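Local coordinates for protein erythromycin C-12 hydroxylase (Saccharopolyspora erythraea, PDB 2JJO) that hydroxylates the macrolactone ring of erythromycin D at C-12 to give erythromycin C, as a haem-dependent cytochrome P450 monooxygenase, at residues D46-W51 and M174-D179; P73-E78 and Q292-K297; D383-H388 and H398-A403. The protein carries 1 engineered substitution. One frame throughout, in Å; residues are numbered along the deposited sequence.

Contact 1. Residues D46-W51 and M174-D179; sequences DRYGVW and MDDPTD. With EY5 (Erythromycin D), chain C.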
loop_
_atom_site.group_PDB
_atom_site.type_symbol
_atom_site.label_atom_id
_atom_site.label_comp_id
_atom_site.label_asym_id
_atom_site.label_seq_id
_atom_site.Cartn_x
_atom_site.Cartn_y
_atom_site.Cartn_z
ATOM N N ASP A 46 22.898 6.037 5.815
ATOM C CA ASP A 46 22.766 5.447 7.171
ATOM C C ASP A 46 23.877 4.425 7.498
ATOM O O ASP A 46 24.776 4.168 6.701
ATOM C CB ASP A 46 21.354 4.876 7.421
ATOM C CG ASP A 46 21.085 3.581 6.653
ATOM O OD1 ASP A 46 22.043 2.946 6.143
ATOM O OD2 ASP A 46 19.895 3.199 6.563
ATOM N N ARG A 47 23.820 3.850 8.683
ATOM C CA ARG A 47 24.902 2.971 9.143
ATOM C C ARG A 47 25.012 1.674 8.372
ATOM O O ARG A 47 26.023 1.002 8.496
ATOM C CB ARG A 47 24.741 2.659 10.623
ATOM C CG ARG A 47 23.319 2.373 11.001
ATOM C CD ARG A 47 23.230 0.969 11.494
ATOM N NE ARG A 47 22.474 0.887 12.737
ATOM C CZ ARG A 47 22.734 0.021 13.711
ATOM N NH1 ARG A 47 23.743 -0.855 13.597
ATOM N NH2 ARG A 47 21.984 0.044 14.809
ATOM N N TYR A 48 23.985 1.341 7.579
ATOM C CA TYR A 48 24.014 0.169 6.696
ATOM C C TYR A 48 24.445 0.510 5.250
ATOM O O TYR A 48 24.431 -0.369 4.356
ATOM C CB TYR A 48 22.630 -0.472 6.661
ATOM C CG TYR A 48 22.107 -0.905 8.008
ATOM C CD1 TYR A 48 20.901 -0.393 8.491
ATOM C CD2 TYR A 48 22.811 -1.818 8.804
ATOM C CE1 TYR A 48 20.388 -0.789 9.724
ATOM C CE2 TYR A 48 22.325 -2.198 10.048
ATOM C CZ TYR A 48 21.105 -1.689 10.494
ATOM O OH TYR A 48 20.587 -2.071 11.723
ATOM N N GLY A 49 24.776 1.774 5.018
ATOM C CA GLY A 49 25.136 2.286 3.672
ATOM C C GLY A 49 23.920 2.498 2.783
ATOM O O GLY A 49 24.054 2.543 1.570
ATOM N N VAL A 50 22.738 2.586 3.398
ATOM C CA VAL A 50 21.491 2.888 2.676
ATOM C C VAL A 50 21.292 4.405 2.606
ATOM O O VAL A 50 21.526 5.103 3.570
ATOM C CB VAL A 50 20.235 2.144 3.270
ATOM C CG1 VAL A 50 18.938 2.524 2.496
ATOM C CG2 VAL A 50 20.427 0.633 3.214
ATOM N N TRP A 51 20.875 4.897 1.440
ATOM C CA TRP A 51 20.806 6.316 1.171
ATOM C C TRP A 51 19.367 6.754 1.173
ATOM O O TRP A 51 18.549 6.283 0.354
ATOM C CB TRP A 51 21.428 6.642 -0.183
ATOM C CG TRP A 51 22.918 6.512 -0.185
ATOM C CD1 TRP A 51 23.641 5.364 -0.317
ATOM C CD2 TRP A 51 23.872 7.581 -0.049
ATOM N NE1 TRP A 51 24.994 5.651 -0.274
ATOM C CE2 TRP A 51 25.157 7.005 -0.101
ATOM C CE3 TRP A 51 23.758 8.967 0.141
ATOM C CZ2 TRP A 51 26.330 7.770 0.030
ATOM C CZ3 TRP A 51 24.954 9.746 0.266
ATOM C CH2 TRP A 51 26.202 9.135 0.194
ATOM N N MET A 174 13.709 -7.535 10.968
ATOM C CA MET A 174 14.345 -6.788 9.910
ATOM C C MET A 174 15.164 -5.682 10.571
ATOM O O MET A 174 14.721 -5.048 11.503
ATOM C CB MET A 174 13.261 -6.182 9.013
ATOM C CG MET A 174 13.756 -5.178 7.957
ATOM S SD MET A 174 12.445 -4.570 6.908
ATOM C CE MET A 174 11.697 -3.264 7.842
ATOM N N ASP A 175 16.387 -5.484 10.105
ATOM C CA ASP A 175 17.136 -4.305 10.484
ATOM C C ASP A 175 17.776 -3.769 9.206
ATOM O O ASP A 175 17.204 -2.909 8.555
ATOM C CB ASP A 175 18.137 -4.604 11.621
ATOM C CG ASP A 175 18.773 -5.971 11.492
ATOM O OD1 ASP A 175 18.364 -6.888 12.245
ATOM O OD2 ASP A 175 19.657 -6.129 10.623
ATOM N N ASP A 176 18.914 -4.327 8.812
ATOM C CA ASP A 176 19.561 -3.936 7.573
ATOM C C ASP A 176 18.795 -4.552 6.364
ATOM O O ASP A 176 18.685 -5.785 6.228
ATOM C CB ASP A 176 21.005 -4.395 7.677
ATOM C CG ASP A 176 21.835 -4.131 6.428
ATOM O OD1 ASP A 176 21.342 -3.713 5.343
ATOM O OD2 ASP A 176 23.037 -4.381 6.574
ATOM N N PRO A 177 18.239 -3.694 5.485
ATOM C CA PRO A 177 17.450 -4.201 4.344
ATOM C C PRO A 177 18.280 -4.777 3.198
ATOM O O PRO A 177 17.726 -5.379 2.249
ATOM C CB PRO A 177 16.663 -2.958 3.900
ATOM C CG PRO A 177 17.596 -1.835 4.213
ATOM C CD PRO A 177 18.283 -2.212 5.500
ATOM N N THR A 178 19.602 -4.644 3.285
ATOM C CA THR A 178 20.490 -5.271 2.292
ATOM C C THR A 178 21.034 -6.641 2.775
ATOM O O THR A 178 21.812 -7.290 2.072
ATOM C CB THR A 178 21.681 -4.339 1.889
ATOM O OG1 THR A 178 22.602 -4.235 2.975
ATOM C CG2 THR A 178 21.181 -2.940 1.548
ATOM N N ASP A 179 20.659 -7.046 3.995
ATOM C CA ASP A 179 21.158 -8.289 4.534
ATOM C C ASP A 179 20.602 -9.472 3.686
ATOM O O ASP A 179 19.395 -9.620 3.565
ATOM C CB ASP A 179 20.771 -8.396 6.016
ATOM C CG ASP A 179 21.417 -9.608 6.738
ATOM O OD1 ASP A 179 21.293 -9.677 7.970
ATOM O OD2 ASP A 179 22.007 -10.502 6.088
HETATM O O1 EY5 C . 3.605 -6.336 -2.113
HETATM C C1 EY5 C . 4.609 -6.155 -2.823
HETATM O O2 EY5 C . 4.640 -5.095 -3.774
HETATM C C13 EY5 C . 3.451 -4.330 -3.987
HETATM C C36 EY5 C . 3.301 -4.089 -5.486
HETATM C C37 EY5 C . 3.387 -5.370 -6.265
HETATM C C12 EY5 C . 3.608 -3.033 -3.207
HETATM C C35 EY5 C . 5.036 -2.497 -3.313
HETATM C C11 EY5 C . 3.198 -3.216 -1.736
HETATM O O12 EY5 C . 1.801 -3.548 -1.577
HETATM C C10 EY5 C . 3.486 -1.983 -0.866
HETATM C C34 EY5 C . 2.637 -0.778 -1.336
HETATM C C2 EY5 C . 5.894 -6.965 -2.838
HETATM C C30 EY5 C . 5.562 -8.364 -3.352
HETATM C C3 EY5 C . 6.644 -6.941 -1.505
HETATM O O3 EY5 C . 7.946 -7.523 -1.754
HETATM C C14 EY5 C . 8.487 -8.399 -0.790
HETATM O O4 EY5 C . 9.667 -7.781 -0.268
HETATM C C18 EY5 C . 10.755 -7.612 -1.172
HETATM C C21 EY5 C . 11.896 -6.922 -0.412
HETATM C C17 EY5 C . 11.174 -8.988 -1.644
HETATM O O6 EY5 C . 12.276 -8.871 -2.554
HETATM C C16 EY5 C . 10.031 -9.806 -2.282
HETATM C C19 EY5 C . 10.524 -11.239 -2.510
HETATM O O5 EY5 C . 9.733 -9.287 -3.581
HETATM C C15 EY5 C . 8.769 -9.780 -1.404
HETATM C C4 EY5 C . 6.749 -5.516 -0.896
HETATM C C31 EY5 C . 7.878 -4.689 -1.550
HETATM C C5 EY5 C . 6.822 -5.577 0.639
HETATM C C6 EY5 C . 5.458 -5.480 1.351
HETATM C C32 EY5 C . 5.591 -5.929 2.803
HETATM O O10 EY5 C . 4.523 -6.403 0.745
HETATM C C7 EY5 C . 5.019 -3.993 1.287
HETATM C C8 EY5 C . 3.530 -3.683 1.214
HETATM C C33 EY5 C . 2.893 -3.779 2.608
HETATM C C9 EY5 C . 3.260 -2.326 0.607
HETATM O O11 EY5 C . 2.783 -1.470 1.316
HETATM O O7 EY5 C . 7.618 -4.534 1.190
HETATM C C22 EY5 C . 8.895 -4.962 1.664
HETATM O O9 EY5 C . 8.795 -5.873 2.755
HETATM C C26 EY5 C . 10.076 -6.323 3.206
HETATM C C27 EY5 C . 9.845 -7.369 4.266
HETATM C C25 EY5 C . 10.925 -5.152 3.714
HETATM C C24 EY5 C . 10.998 -4.040 2.645
HETATM N N1 EY5 C . 11.732 -2.794 3.026
HETATM C C29 EY5 C . 13.151 -3.105 3.256
HETATM C C28 EY5 C . 11.199 -2.037 4.173
HETATM C C23 EY5 C . 9.593 -3.694 2.161
HETATM O O8 EY5 C . 9.673 -2.735 1.097
HETATM O O HOH W 1 25.029 -2.992 5.172
#

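Contact 2. Residues P73-E78 and Q292-K297; sequences PTRVIE and QRTTTK. With EY5 (Erythromycin D), chain C.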
loop_
_atom_site.group_PDB
_atom_site.type_symbol
_atom_site.label_atom_id
_atom_site.label_comp_id
_atom_site.label_asym_id
_atom_site.label_seq_id
_atom_site.Cartn_x
_atom_site.Cartn_y
_atom_site.Cartn_z
ATOM N N PRO A 73 16.193 -5.027 -5.940
ATOM C CA PRO A 73 17.099 -4.879 -4.774
ATOM C C PRO A 73 18.274 -5.826 -4.846
ATOM O O PRO A 73 19.261 -5.636 -4.135
ATOM C CB PRO A 73 16.210 -5.239 -3.565
ATOM C CG PRO A 73 15.120 -6.121 -4.154
ATOM C CD PRO A 73 14.922 -5.694 -5.586
ATOM N N THR A 74 18.180 -6.823 -5.715
ATOM C CA THR A 74 19.054 -7.971 -5.589
ATOM C C THR A 74 20.473 -7.591 -5.975
ATOM O O THR A 74 21.413 -8.146 -5.457
ATOM C CB THR A 74 18.519 -9.252 -6.299
ATOM O OG1 THR A 74 18.151 -8.930 -7.631
ATOM C CG2 THR A 74 17.275 -9.883 -5.537
ATOM N N ARG A 75 20.603 -6.570 -6.818
ATOM C CA ARG A 75 21.891 -5.957 -7.159
ATOM C C ARG A 75 22.811 -5.695 -5.955
ATOM O O ARG A 75 24.027 -5.805 -6.076
ATOM C CB ARG A 75 21.622 -4.623 -7.907
ATOM C CG ARG A 75 22.845 -3.737 -8.152
ATOM C CD ARG A 75 22.523 -2.475 -8.945
ATOM N NE ARG A 75 22.106 -2.788 -10.310
ATOM C CZ ARG A 75 22.903 -2.746 -11.379
ATOM N NH1 ARG A 75 24.201 -2.421 -11.278
ATOM N NH2 ARG A 75 22.397 -3.049 -12.566
ATOM N N VAL A 76 22.231 -5.338 -4.800
ATOM C CA VAL A 76 23.014 -4.958 -3.630
ATOM C C VAL A 76 22.887 -5.958 -2.491
ATOM O O VAL A 76 23.342 -5.691 -1.375
ATOM C CB VAL A 76 22.594 -3.563 -3.083
ATOM C CG1 VAL A 76 22.507 -2.574 -4.211
ATOM C CG2 VAL A 76 21.260 -3.667 -2.327
ATOM N N ILE A 77 22.244 -7.096 -2.756
ATOM C CA ILE A 77 22.116 -8.136 -1.756
ATOM C C ILE A 77 23.094 -9.257 -2.125
ATOM O O ILE A 77 22.881 -10.008 -3.086
ATOM C CB ILE A 77 20.644 -8.650 -1.601
ATOM C CG1 ILE A 77 19.689 -7.492 -1.210
ATOM C CG2 ILE A 77 20.588 -9.794 -0.594
ATOM C CD1 ILE A 77 18.167 -7.784 -1.285
ATOM N N GLU A 78 24.164 -9.361 -1.342
ATOM C CA GLU A 78 25.248 -10.322 -1.596
ATOM C C GLU A 78 24.740 -11.722 -1.866
ATOM O O GLU A 78 24.103 -12.349 -1.005
ATOM C CB GLU A 78 26.254 -10.356 -0.438
ATOM C CG GLU A 78 27.316 -11.498 -0.527
ATOM C CD GLU A 78 28.380 -11.296 -1.626
ATOM O OE1 GLU A 78 28.642 -10.122 -2.017
ATOM O OE2 GLU A 78 28.971 -12.325 -2.090
ATOM N N GLN A 292 12.190 1.337 -1.808
ATOM C CA GLN A 292 13.619 1.215 -2.069
ATOM C C GLN A 292 13.904 1.134 -3.540
ATOM O O GLN A 292 13.054 0.677 -4.296
ATOM C CB GLN A 292 14.253 0.063 -1.293
ATOM C CG GLN A 292 14.321 0.285 0.205
ATOM C CD GLN A 292 13.017 -0.143 0.874
ATOM O OE1 GLN A 292 12.623 -1.313 0.784
ATOM N NE2 GLN A 292 12.330 0.806 1.533
ATOM N N ARG A 293 15.067 1.649 -3.933
ATOM C CA ARG A 293 15.643 1.511 -5.264
ATOM C C ARG A 293 17.123 1.070 -5.099
ATOM O O ARG A 293 17.655 1.013 -3.965
ATOM C CB ARG A 293 15.567 2.849 -6.056
ATOM C CG ARG A 293 14.123 3.367 -6.376
ATOM C CD ARG A 293 13.308 2.318 -7.138
ATOM N NE ARG A 293 12.011 2.765 -7.652
ATOM C CZ ARG A 293 10.837 2.433 -7.101
ATOM N NH1 ARG A 293 10.774 1.658 -5.993
ATOM N NH2 ARG A 293 9.726 2.852 -7.687
ATOM N N THR A 294 17.788 0.784 -6.214
ATOM C CA THR A 294 19.234 0.517 -6.190
ATOM C C THR A 294 19.942 1.250 -7.327
ATOM O O THR A 294 19.438 1.301 -8.456
ATOM C CB THR A 294 19.564 -0.979 -6.251
ATOM O OG1 THR A 294 19.011 -1.544 -7.443
ATOM C CG2 THR A 294 19.012 -1.721 -4.992
ATOM N N THR A 295 21.080 1.872 -7.025
ATOM C CA THR A 295 21.754 2.643 -8.057
ATOM C C THR A 295 22.468 1.683 -9.009
ATOM O O THR A 295 23.113 0.720 -8.569
ATOM C CB THR A 295 22.728 3.693 -7.496
ATOM O OG1 THR A 295 23.707 3.041 -6.689
ATOM C CG2 THR A 295 21.975 4.750 -6.627
ATOM N N THR A 296 22.363 1.953 -10.307
ATOM C CA THR A 296 23.014 1.130 -11.309
ATOM C C THR A 296 24.374 1.698 -11.750
ATOM O O THR A 296 25.121 1.035 -12.488
ATOM C CB THR A 296 22.137 1.014 -12.576
ATOM O OG1 THR A 296 21.899 2.333 -13.072
ATOM C CG2 THR A 296 20.775 0.341 -12.256
ATOM N N LYS A 297 24.689 2.909 -11.289
ATOM C CA LYS A 297 25.885 3.648 -11.665
ATOM C C LYS A 297 26.087 4.773 -10.672
ATOM O O LYS A 297 25.152 5.135 -9.931
ATOM C CB LYS A 297 25.750 4.242 -13.075
ATOM C CG LYS A 297 24.584 5.238 -13.243
ATOM C CD LYS A 297 24.530 5.773 -14.685
ATOM C CE LYS A 297 23.857 7.156 -14.736
ATOM N NZ LYS A 297 23.923 7.842 -16.093
HETATM O O1 EY5 C . 3.605 -6.336 -2.113
HETATM C C1 EY5 C . 4.609 -6.155 -2.823
HETATM O O2 EY5 C . 4.640 -5.095 -3.774
HETATM C C13 EY5 C . 3.451 -4.330 -3.987
HETATM C C36 EY5 C . 3.301 -4.089 -5.486
HETATM C C37 EY5 C . 3.387 -5.370 -6.265
HETATM C C12 EY5 C . 3.608 -3.033 -3.207
HETATM C C35 EY5 C . 5.036 -2.497 -3.313
HETATM C C11 EY5 C . 3.198 -3.216 -1.736
HETATM O O12 EY5 C . 1.801 -3.548 -1.577
HETATM C C10 EY5 C . 3.486 -1.983 -0.866
HETATM C C34 EY5 C . 2.637 -0.778 -1.336
HETATM C C2 EY5 C . 5.894 -6.965 -2.838
HETATM C C30 EY5 C . 5.562 -8.364 -3.352
HETATM C C3 EY5 C . 6.644 -6.941 -1.505
HETATM O O3 EY5 C . 7.946 -7.523 -1.754
HETATM C C14 EY5 C . 8.487 -8.399 -0.790
HETATM O O4 EY5 C . 9.667 -7.781 -0.268
HETATM C C18 EY5 C . 10.755 -7.612 -1.172
HETATM C C21 EY5 C . 11.896 -6.922 -0.412
HETATM C C17 EY5 C . 11.174 -8.988 -1.644
HETATM O O6 EY5 C . 12.276 -8.871 -2.554
HETATM C C16 EY5 C . 10.031 -9.806 -2.282
HETATM C C19 EY5 C . 10.524 -11.239 -2.510
HETATM O O5 EY5 C . 9.733 -9.287 -3.581
HETATM C C15 EY5 C . 8.769 -9.780 -1.404
HETATM C C4 EY5 C . 6.749 -5.516 -0.896
HETATM C C31 EY5 C . 7.878 -4.689 -1.550
HETATM C C5 EY5 C . 6.822 -5.577 0.639
HETATM C C6 EY5 C . 5.458 -5.480 1.351
HETATM C C32 EY5 C . 5.591 -5.929 2.803
HETATM O O10 EY5 C . 4.523 -6.403 0.745
HETATM C C7 EY5 C . 5.019 -3.993 1.287
HETATM C C8 EY5 C . 3.530 -3.683 1.214
HETATM C C33 EY5 C . 2.893 -3.779 2.608
HETATM C C9 EY5 C . 3.260 -2.326 0.607
HETATM O O11 EY5 C . 2.783 -1.470 1.316
HETATM O O7 EY5 C . 7.618 -4.534 1.190
HETATM C C22 EY5 C . 8.895 -4.962 1.664
HETATM O O9 EY5 C . 8.795 -5.873 2.755
HETATM C C26 EY5 C . 10.076 -6.323 3.206
HETATM C C27 EY5 C . 9.845 -7.369 4.266
HETATM C C25 EY5 C . 10.925 -5.152 3.714
HETATM C C24 EY5 C . 10.998 -4.040 2.645
HETATM N N1 EY5 C . 11.732 -2.794 3.026
HETATM C C29 EY5 C . 13.151 -3.105 3.256
HETATM C C28 EY5 C . 11.199 -2.037 4.173
HETATM C C23 EY5 C . 9.593 -3.694 2.161
HETATM O O8 EY5 C . 9.673 -2.735 1.097
#

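Contact 3. Residues D383-H388 and H398-A403; sequences DERLRH and HLPVLA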
loop_
_atom_site.group_PDB
_atom_site.type_symbol
_atom_site.label_atom_id
_atom_site.label_comp_id
_atom_site.label_asym_id
_atom_site.label_seq_id
_atom_site.Cartn_x
_atom_site.Cartn_y
_atom_site.Cartn_z
ATOM N N ASP A 383 -8.451 2.409 24.200
ATOM C CA ASP A 383 -8.721 0.967 24.110
ATOM C C ASP A 383 -7.395 0.297 23.775
ATOM O O ASP A 383 -6.688 0.724 22.847
ATOM C CB ASP A 383 -9.769 0.694 23.012
ATOM C CG ASP A 383 -10.104 -0.792 22.867
ATOM O OD1 ASP A 383 -11.302 -1.132 22.968
ATOM O OD2 ASP A 383 -9.172 -1.615 22.639
ATOM N N GLU A 384 -7.028 -0.758 24.509
ATOM C CA GLU A 384 -5.622 -1.234 24.438
ATOM C C GLU A 384 -5.320 -1.960 23.141
ATOM O O GLU A 384 -4.173 -2.336 22.884
ATOM C CB GLU A 384 -5.221 -2.120 25.638
ATOM C CG GLU A 384 -5.318 -1.513 27.046
ATOM C CD GLU A 384 -4.409 -0.293 27.280
ATOM O OE1 GLU A 384 -3.578 0.032 26.393
ATOM O OE2 GLU A 384 -4.538 0.355 28.356
ATOM N N ARG A 385 -6.337 -2.183 22.319
ATOM C CA ARG A 385 -6.101 -2.855 21.042
ATOM C C ARG A 385 -5.570 -1.880 20.012
ATOM O O ARG A 385 -5.112 -2.296 18.960
ATOM C CB ARG A 385 -7.348 -3.536 20.497
ATOM C CG ARG A 385 -7.961 -4.605 21.371
ATOM C CD ARG A 385 -9.417 -4.202 21.550
ATOM N NE ARG A 385 -10.289 -4.817 20.592
ATOM C CZ ARG A 385 -11.505 -4.380 20.274
ATOM N NH1 ARG A 385 -12.041 -3.278 20.818
ATOM N NH2 ARG A 385 -12.186 -5.077 19.388
ATOM N N LEU A 386 -5.635 -0.575 20.299
ATOM C CA LEU A 386 -5.085 0.366 19.375
ATOM C C LEU A 386 -3.565 0.365 19.539
ATOM O O LEU A 386 -3.004 0.947 20.488
ATOM C CB LEU A 386 -5.671 1.753 19.609
ATOM C CG LEU A 386 -5.619 2.800 18.501
ATOM C CD1 LEU A 386 -6.320 4.061 19.034
ATOM C CD2 LEU A 386 -4.187 3.144 18.113
ATOM N N ARG A 387 -2.910 -0.282 18.592
ATOM C CA ARG A 387 -1.465 -0.454 18.579
ATOM C C ARG A 387 -1.092 -0.188 17.136
ATOM O O ARG A 387 -1.743 -0.721 16.209
ATOM C CB ARG A 387 -1.071 -1.876 19.005
ATOM C CG ARG A 387 -1.350 -2.183 20.526
ATOM C CD ARG A 387 -0.372 -1.458 21.501
ATOM N NE ARG A 387 -0.563 -1.784 22.934
ATOM C CZ ARG A 387 -1.327 -1.079 23.783
ATOM N NH1 ARG A 387 -2.008 -0.002 23.342
ATOM N NH2 ARG A 387 -1.427 -1.450 25.076
ATOM N N HIS A 388 -0.104 0.684 16.958
ATOM C CA HIS A 388 0.465 0.998 15.658
ATOM C C HIS A 388 1.413 -0.119 15.151
ATOM O O HIS A 388 2.118 -0.779 15.951
ATOM C CB HIS A 388 1.252 2.300 15.789
ATOM C CG HIS A 388 0.388 3.523 15.882
ATOM N ND1 HIS A 388 0.444 4.537 14.955
ATOM C CD2 HIS A 388 -0.539 3.897 16.798
ATOM C CE1 HIS A 388 -0.429 5.476 15.279
ATOM N NE2 HIS A 388 -1.038 5.115 16.396
ATOM N N HIS A 398 -5.259 -2.441 14.821
ATOM C CA HIS A 398 -6.662 -2.383 15.153
ATOM C C HIS A 398 -7.044 -0.947 15.376
ATOM O O HIS A 398 -6.197 -0.111 15.716
ATOM C CB HIS A 398 -6.985 -3.252 16.376
ATOM C CG HIS A 398 -6.569 -4.681 16.186
ATOM N ND1 HIS A 398 -7.290 -5.568 15.414
ATOM C CD2 HIS A 398 -5.444 -5.334 16.561
ATOM C CE1 HIS A 398 -6.646 -6.719 15.353
ATOM N NE2 HIS A 398 -5.530 -6.608 16.051
ATOM N N LEU A 399 -8.314 -0.647 15.147
ATOM C CA LEU A 399 -8.839 0.697 15.396
ATOM C C LEU A 399 -10.190 0.518 16.068
ATOM O O LEU A 399 -11.214 0.424 15.400
ATOM C CB LEU A 399 -8.987 1.513 14.105
ATOM C CG LEU A 399 -9.248 3.004 14.364
ATOM C CD1 LEU A 399 -7.912 3.712 14.807
ATOM C CD2 LEU A 399 -9.826 3.663 13.088
ATOM N N PRO A 400 -10.176 0.424 17.409
ATOM C CA PRO A 400 -11.435 0.322 18.164
ATOM C C PRO A 400 -12.249 1.589 17.966
ATOM O O PRO A 400 -11.722 2.674 18.124
ATOM C CB PRO A 400 -10.971 0.225 19.617
ATOM C CG PRO A 400 -9.541 -0.249 19.529
ATOM C CD PRO A 400 -8.993 0.411 18.277
ATOM N N VAL A 401 -13.516 1.462 17.598
ATOM C CA VAL A 401 -14.313 2.662 17.340
ATOM C C VAL A 401 -15.616 2.585 18.095
ATOM O O VAL A 401 -16.062 1.502 18.516
ATOM C CB VAL A 401 -14.609 2.873 15.822
ATOM C CG1 VAL A 401 -13.327 3.339 15.093
ATOM C CG2 VAL A 401 -15.190 1.590 15.196
ATOM N N LEU A 402 -16.270 3.727 18.191
ATOM C CA LEU A 402 -17.580 3.787 18.815
ATOM C C LEU A 402 -18.543 4.468 17.873
ATOM O O LEU A 402 -18.228 5.518 17.335
ATOM C CB LEU A 402 -17.501 4.608 20.127
ATOM C CG LEU A 402 -16.457 4.188 21.164
ATOM C CD1 LEU A 402 -16.225 5.370 22.105
ATOM C CD2 LEU A 402 -16.900 2.896 21.930
ATOM N N ALA A 403 -19.720 3.882 17.695
ATOM C CA ALA A 403 -20.694 4.427 16.754
ATOM C C ALA A 403 -21.205 5.791 17.225
ATOM O O ALA A 403 -21.640 5.978 18.401
ATOM C CB ALA A 403 -21.822 3.459 16.542
#

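Contact 1. Residues D46-W51 and M174-D179
Beside the erythromycin D pocket, the turn joining strands 43-45 and 51-53 meets the loop that leads into helix 180-206, and Tyr48 and Asp176 make the main touch. CB of Asp176 sits over one face of the Tyr48 ring, 3.5 Å from its centroid, in a CH-pi contact. The carboxylate of Asp176 continues the stack, its plane turned 23° from the ring. The ring's opposite face is covered by CD of Arg47, and OH of Tyr48 lies 3.5 Å from CB of Asp175. A water donates to both Tyr48 O and Asp176 OD2, bridging the segments.

Each segment holds a type I beta turn, Asp46 to Gly49 and Asp176 to Asp179, whose first aspartate also forms an Asx turn. OD1 of Asp176 takes two bonds from the same face of its carboxylate plane, from the backbone N and OG1 of Thr178. With CG of Asp176 anti to the backbone N (chi1 177°), the carboxylate leans forward along the chain to meet them. OD1 of Asp46 is gripped from opposite faces by the N atoms of Tyr48 and Val50, and Gly49 closes that turn with a positive phi that suits glycine.

Deeper in, the methyl CG2 of Val50 packs on CG of Pro177 at 3.9 Å and on the methyl of Thr178. CB of Pro177 lies 3.6 Å from C29 of erythromycin D, and SD of Met174 is equally near its C25.

Contact 2. Residues P73-E78 and Q292-K297
Apolar packing leads this contact between the 3-10 turn at 74-76 and strand 290-295 of the mixed five-stranded sheet of the P450 fold. The methyl CG2 of Thr294 is the meeting point: CA of Pro73 and CG1 of Val76 each lie 3.7 Å from it. At chi1 59° OG1 of Thr294 stands between the backbone N and carbonyl carbon, bonded to the carbonyl of Asp72, and CG2, anti to the carbonyl carbon, goes to these carbons. A beta-branched residue with one polar and one apolar arm suits a place against both a backbone and a valine.

Arg75 packs on the strand by its chain and guanidinium face. The chain runs extended to CD, which lies 3.3 Å from Thr295 O, and then bends at chi3 (-66°) to lay the guanidinium across Thr296, whose methyl CG2 stands 3.6 Å above its plane. Long and flexible, the arginine spans the strand's end, and its charge is met by Asp309 in a salt bridge from NH1. OG1 of Thr296 is held by the carbonyls of Ala67 and Thr68.

Further back on the strand come polar bonds, some to ligands. Arg293 NH1 bonds to the Gln292 carbonyl in the plane of its guanidinium, while NH2 reaches a haem propionate. An amide is apt for Gln292 because its oxygen can meet the sugar's amine: Gln292 OE1 accepts from N1 of erythromycin D at 2.8 Å, and more distantly from its O8 at 3.3 Å.

Contact 3. Residues D383-H388 and H398-A403
The loop after strand 377-379 folds back over the start of strand 400-403, the central strand of a small three-stranded antiparallel sheet, and Pro400 is where the two meet. Its ring edge, CB and CG, lies against the side chain of Asp383, with CG of Pro400 3.4 Å from CG of Asp383. Leu386 crosses the proline ring at about a right angle, its CB 3.8 Å from CD of Pro400. A proline suits this place: its compact ring gives the loop an apolar surface, and it has no N-H needing a partner there.

Asp383 to Leu386 is a type I beta turn, closed by the bond from Leu386 N to Asp383 O. With its CG anti to the backbone N (chi1 -180°), Asp383 lays its carboxylate against Pro400 and within reach of Arg385. OD1 receives NH1 of Arg385 in a salt bridge of 3.1 Å; the bond lies in the guanidinium plane but meets the carboxylate from above its own plane. The arginine chain, bent at chi2 and chi3, passes alongside Pro400 in the opposite sense and carries NH1 of Arg385 to 3.9 Å from CB of Pro400.

At the other end of the turn, Arg385 O lies 3.3 Å from CB of His398, at the edge of the imidazole and near its plane. A histidine suits the place because its CB packs on the turn while ND1 bonds to Asp134 of strand 132-134, tying this corner to the sheet's neighbouring edge strand. Inward, CG of Leu386 stands 4.4 Å from CD1 of Leu399, and both leucines also touch Val379. On the outer side, Arg387 NH2 pairs with Glu384 OE1 at 2.9 Å, the carboxylate oxygen lying at the guanidinium's edge while Glu384 O covers one of its faces.

Overall arrangement
Contacts 1 and 2 are neighbours, their centres about 12 Å apart, and they touch where Thr178 packs on Val76 and Ile77. Their segments alternate along the chain, and each pairs an N-terminal loop with a part more than 120 residues later. Both involve the mixed five-stranded sheet, contact 1 at the turn between strands 43-45 and 51-53, contact 2 on strand 290-295, and both touch erythromycin D. Contact 3 closes within a short span near the C-terminus, after both others, on the separate three-stranded sheet. Its centre lies about 32 Å from that of contact 1 and 38 Å from that of contact 2, away from the annotated sites and across the chain's centre from contact 2.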